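Local coordinates for protein peptidase family U32 (Geobacillus thermoleovorans, PDB 4HE6) that is of unknown function, but forms the C-terminal domain of a putative U32-family peptidase, at residues T19-P32 and L61-V75. Numbering follows the deposited sequence.
Sequences TGIATVQQRNHFRP and LDAARHPLQIVKFKV. With ACT (acetate ion), chain C.
Gln-26 joins 19-32 to 61-75 through both backbone and side chain. Its N binds Gln-69 O in a nearly straight bond of 2.9 Å, while its O receives the N of Leu-68, a residue of the type II turn His-66 to Gln-69, in a more bent bond (133°). The side chain, CG anti to the backbone N (chi1 -171°) and kinked at chi2, carries NE2 to Ala-64 O at 3.0 Å; that donor stands well above the carbonyl plane, yet the acceptor lies in the amide plane. NE2 also reaches a water that weakly bonds Arg-65 O. A leucine here would probably leave Ala-64 O with only the weak bond from Phe-30 N among these residues, and the water without its NE2 donor. Just before the turn, Ala-64 N binds Phe-30 O (2.8 Å). An acetate, probably from the crystallisation liquor, accepts at OXT from His-29 NE2 and Arg-65 NH2 and at O from Arg-65 NE, while Arg-65 NH1 and NH2 make an end-on salt bridge to both carboxylate oxygens of Asp-62.

Strands 21-26 and 70-74 run antiparallel, with paired bonds at Val-24/Val-71 and Ala-22/Phe-73. On the face carrying Val-24 and Phe-73, Ala-64 CB sits over the centre of the Phe-30 ring, 3.8 Å from its centroid: a CH-pi contact. Phe-30 CZ meets Val-71 CG2, and its CE1 touches Phe-73 CE1, the rings inclined at 69°. On the other face, Thr-23 CG2 presses tightly on Ile-70 CG2 (3.4 Å).

Within the antiparallel sheet, strand 10-16 flanks 21-26 and strand 53-55 flanks 70-74; Ile-53 and Met-85, from strands 53-55 and 84-87, pack against Phe-30.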
# COMPACT_ATOMS: atom_id res chain seq x y z
N THR A 19 10.10 -10.19 6.39
CA THR A 19 9.21 -9.66 7.42
C THR A 19 7.80 -9.42 6.91
O THR A 19 6.86 -9.23 7.71
CB THR A 19 9.74 -8.38 8.06
OG1 THR A 19 9.80 -7.44 7.03
CG2 THR A 19 11.14 -8.54 8.62
N GLY A 20 7.61 -9.40 5.61
CA GLY A 20 6.30 -9.09 5.11
C GLY A 20 5.95 -7.61 5.06
O GLY A 20 4.82 -7.24 4.77
N ILE A 21 6.85 -6.73 5.36
CA ILE A 21 6.60 -5.29 5.44
C ILE A 21 6.82 -4.65 4.09
O ILE A 21 7.90 -4.74 3.48
CB ILE A 21 7.41 -4.62 6.56
CG1 ILE A 21 6.93 -5.17 7.90
CG2 ILE A 21 7.30 -3.10 6.42
CD1 ILE A 21 7.96 -4.90 8.97
N ALA A 22 5.76 -3.99 3.61
CA ALA A 22 5.80 -3.22 2.40
C ALA A 22 6.05 -1.73 2.67
O ALA A 22 5.58 -1.23 3.72
CB ALA A 22 4.50 -3.34 1.62
N THR A 23 6.73 -1.09 1.75
CA THR A 23 6.94 0.33 1.74
C THR A 23 6.12 0.90 0.60
O THR A 23 6.28 0.46 -0.58
CB THR A 23 8.43 0.67 1.55
OG1 THR A 23 9.16 0.08 2.62
CG2 THR A 23 8.65 2.18 1.55
N VAL A 24 5.20 1.81 0.88
CA VAL A 24 4.22 2.29 -0.08
C VAL A 24 4.21 3.82 -0.10
O VAL A 24 4.15 4.46 0.93
CB VAL A 24 2.83 1.72 0.29
CG1 VAL A 24 1.76 2.35 -0.59
CG2 VAL A 24 2.85 0.21 0.23
N GLN A 25 4.23 4.36 -1.32
CA GLN A 25 4.07 5.79 -1.52
C GLN A 25 2.59 6.07 -1.68
O GLN A 25 1.94 5.60 -2.61
CB GLN A 25 4.87 6.22 -2.73
CG GLN A 25 4.81 7.72 -3.05
CD GLN A 25 5.58 8.04 -4.31
OE1 GLN A 25 5.20 7.50 -5.37
NE2 GLN A 25 6.64 8.85 -4.31
N GLN A 26 2.03 6.82 -0.75
CA GLN A 26 0.60 7.13 -0.77
C GLN A 26 0.27 7.99 -1.97
O GLN A 26 1.03 8.89 -2.34
CB GLN A 26 0.23 7.85 0.52
CG GLN A 26 -1.27 8.07 0.77
CD GLN A 26 -1.78 9.39 0.29
OE1 GLN A 26 -1.35 9.94 -0.71
NE2 GLN A 26 -2.78 9.92 1.01
N ARG A 27 -0.88 7.71 -2.56
CA ARG A 27 -1.45 8.61 -3.55
C ARG A 27 -2.82 9.14 -3.14
O ARG A 27 -3.14 10.25 -3.55
CB ARG A 27 -1.43 7.93 -4.94
CG ARG A 27 -1.12 8.88 -6.07
CD ARG A 27 0.21 9.60 -5.95
NE ARG A 27 0.71 10.19 -7.17
CZ ARG A 27 1.58 9.72 -8.05
NH1 ARG A 27 2.18 8.53 -7.90
NH2 ARG A 27 1.90 10.44 -9.09
N ASN A 28 -3.59 8.36 -2.41
CA ASN A 28 -4.89 8.83 -1.89
C ASN A 28 -5.10 8.21 -0.51
O ASN A 28 -4.50 7.19 -0.18
CB ASN A 28 -6.03 8.49 -2.84
CG ASN A 28 -5.99 9.29 -4.11
OD1 ASN A 28 -6.34 10.49 -4.12
ND2 ASN A 28 -5.53 8.70 -5.18
N HIS A 29 -5.99 8.81 0.26
CA HIS A 29 -6.16 8.45 1.66
C HIS A 29 -6.48 6.95 1.84
O HIS A 29 -7.35 6.39 1.20
CB HIS A 29 -7.39 9.22 2.18
CG HIS A 29 -7.65 9.16 3.62
ND1 HIS A 29 -8.11 8.07 4.31
CD2 HIS A 29 -7.50 10.16 4.54
CE1 HIS A 29 -8.24 8.39 5.58
NE2 HIS A 29 -7.88 9.63 5.74
N PHE A 30 -5.82 6.35 2.83
CA PHE A 30 -6.20 5.05 3.30
C PHE A 30 -5.80 4.96 4.79
O PHE A 30 -4.98 5.75 5.28
CB PHE A 30 -5.57 3.90 2.50
CG PHE A 30 -4.07 3.86 2.45
CD1 PHE A 30 -3.37 3.12 3.40
CD2 PHE A 30 -3.37 4.51 1.49
CE1 PHE A 30 -2.00 3.00 3.32
CE2 PHE A 30 -2.00 4.43 1.39
CZ PHE A 30 -1.31 3.69 2.33
N ARG A 31 -6.43 4.02 5.50
CA ARG A 31 -6.22 3.98 6.96
C ARG A 31 -6.42 2.56 7.43
O ARG A 31 -7.00 1.70 6.74
CB ARG A 31 -7.20 4.90 7.64
CG ARG A 31 -8.64 4.44 7.62
CD ARG A 31 -9.59 5.41 8.31
NE ARG A 31 -10.95 4.89 8.19
CZ ARG A 31 -12.05 5.61 8.16
NH1 ARG A 31 -12.03 6.95 8.23
NH2 ARG A 31 -13.24 5.02 8.05
N PRO A 32 -5.96 2.29 8.65
CA PRO A 32 -6.19 0.94 9.24
C PRO A 32 -7.67 0.59 9.25
O PRO A 32 -8.53 1.42 9.55
CB PRO A 32 -5.54 1.04 10.63
CG PRO A 32 -4.49 2.07 10.45
CD PRO A 32 -5.15 3.13 9.54
N LEU A 61 0.58 5.85 12.41
CA LEU A 61 -0.31 6.82 11.81
C LEU A 61 -1.76 6.36 11.90
O LEU A 61 -2.10 5.22 11.62
CB LEU A 61 0.06 7.04 10.35
CG LEU A 61 1.53 7.28 10.05
CD1 LEU A 61 1.75 7.43 8.53
CD2 LEU A 61 2.04 8.50 10.83
N ASP A 62 -2.64 7.31 12.25
CA ASP A 62 -4.05 6.97 12.19
C ASP A 62 -4.57 6.83 10.78
O ASP A 62 -5.55 6.09 10.54
CB ASP A 62 -4.92 7.97 12.97
CG ASP A 62 -5.00 9.34 12.39
OD1 ASP A 62 -3.94 9.83 11.95
OD2 ASP A 62 -6.14 9.89 12.38
N ALA A 63 -3.92 7.47 9.84
CA ALA A 63 -4.28 7.39 8.43
C ALA A 63 -3.05 7.80 7.62
O ALA A 63 -2.25 8.61 8.09
CB ALA A 63 -5.45 8.29 8.06
N ALA A 64 -2.97 7.34 6.39
CA ALA A 64 -2.03 7.83 5.37
C ALA A 64 -2.80 8.87 4.57
O ALA A 64 -3.48 8.56 3.59
CB ALA A 64 -1.54 6.68 4.50
N ARG A 65 -2.81 10.11 5.06
CA ARG A 65 -3.67 11.17 4.54
C ARG A 65 -2.91 12.25 3.79
O ARG A 65 -3.51 13.23 3.34
CB ARG A 65 -4.49 11.83 5.66
CG ARG A 65 -3.66 12.56 6.66
CD ARG A 65 -4.48 13.44 7.57
NE ARG A 65 -5.50 12.71 8.26
CZ ARG A 65 -5.36 11.96 9.35
NH1 ARG A 65 -4.17 11.88 9.90
NH2 ARG A 65 -6.37 11.30 9.90
N HIS A 66 -1.59 12.14 3.63
CA HIS A 66 -0.77 13.16 3.01
C HIS A 66 -0.22 12.66 1.68
O HIS A 66 0.54 11.68 1.68
CB HIS A 66 0.38 13.51 3.91
CG HIS A 66 -0.03 14.11 5.20
ND1 HIS A 66 -0.81 15.25 5.29
CD2 HIS A 66 0.22 13.69 6.43
CE1 HIS A 66 -0.98 15.49 6.58
NE2 HIS A 66 -0.37 14.58 7.29
N PRO A 67 -0.64 13.26 0.58
CA PRO A 67 -0.21 12.78 -0.75
C PRO A 67 1.32 12.63 -0.83
O PRO A 67 2.09 13.50 -0.50
CB PRO A 67 -0.75 13.84 -1.70
CG PRO A 67 -2.00 14.26 -1.00
CD PRO A 67 -1.61 14.37 0.46
N LEU A 68 1.72 11.46 -1.32
CA LEU A 68 3.09 11.08 -1.67
C LEU A 68 4.01 10.84 -0.48
O LEU A 68 5.19 10.61 -0.67
CB LEU A 68 3.67 12.07 -2.70
CG LEU A 68 2.97 12.05 -4.04
CD1 LEU A 68 3.36 13.21 -4.95
CD2 LEU A 68 3.24 10.74 -4.77
N GLN A 69 3.43 10.87 0.75
CA GLN A 69 4.22 10.42 1.88
C GLN A 69 4.46 8.90 1.78
O GLN A 69 3.64 8.17 1.24
CB GLN A 69 3.56 10.88 3.17
CG GLN A 69 3.77 12.47 3.31
CD GLN A 69 3.51 13.05 4.65
OE1 GLN A 69 3.01 12.32 5.57
NE2 GLN A 69 3.70 14.34 4.89
N ILE A 70 5.59 8.48 2.29
CA ILE A 70 5.99 7.07 2.30
C ILE A 70 5.55 6.43 3.61
O ILE A 70 5.82 6.97 4.70
CB ILE A 70 7.50 6.93 2.08
CG1 ILE A 70 7.94 7.51 0.74
CG2 ILE A 70 7.87 5.46 2.19
CD1 ILE A 70 9.43 7.67 0.57
N VAL A 71 4.84 5.32 3.54
CA VAL A 71 4.36 4.64 4.73
C VAL A 71 4.74 3.13 4.61
O VAL A 71 5.10 2.65 3.53
CB VAL A 71 2.86 4.83 4.97
CG1 VAL A 71 2.56 6.31 5.07
CG2 VAL A 71 2.04 4.16 3.90
N LYS A 72 4.63 2.44 5.73
CA LYS A 72 4.94 1.02 5.83
C LYS A 72 3.83 0.29 6.55
O LYS A 72 3.20 0.83 7.46
CB LYS A 72 6.26 0.85 6.57
CG LYS A 72 7.44 1.47 5.84
CD LYS A 72 8.75 1.29 6.56
CE LYS A 72 9.94 1.66 5.67
NZ LYS A 72 11.10 0.76 6.01
N PHE A 73 3.62 -0.96 6.16
CA PHE A 73 2.66 -1.82 6.80
C PHE A 73 2.89 -3.26 6.34
O PHE A 73 3.49 -3.50 5.28
CB PHE A 73 1.21 -1.39 6.57
CG PHE A 73 0.80 -1.13 5.16
CD1 PHE A 73 1.00 0.10 4.55
CD2 PHE A 73 0.19 -2.17 4.43
CE1 PHE A 73 0.60 0.31 3.26
CE2 PHE A 73 -0.20 -1.92 3.14
CZ PHE A 73 -0.01 -0.68 2.55
N LYS A 74 2.40 -4.19 7.11
CA LYS A 74 2.45 -5.59 6.77
C LYS A 74 1.51 -5.92 5.63
O LYS A 74 0.37 -5.45 5.62
CB LYS A 74 2.11 -6.46 7.99
CG LYS A 74 2.39 -7.90 7.84
CD LYS A 74 3.72 -8.31 8.49
CE LYS A 74 3.50 -9.55 9.34
NZ LYS A 74 2.26 -9.41 10.19
N VAL A 75 1.97 -6.77 4.71
CA VAL A 75 1.10 -7.27 3.65
C VAL A 75 1.07 -8.77 3.68
O VAL A 75 1.98 -9.48 4.14
CB VAL A 75 1.51 -6.71 2.27
CG1 VAL A 75 1.33 -5.16 2.25
CG2 VAL A 75 2.92 -7.11 1.88
C ACT C . -8.98 12.27 7.69
O ACT C . -8.19 13.15 7.31
OXT ACT C . -8.58 11.16 8.11
CH3 ACT C . -10.45 12.54 7.65
O HOH W 1 -4.44 12.31 0.99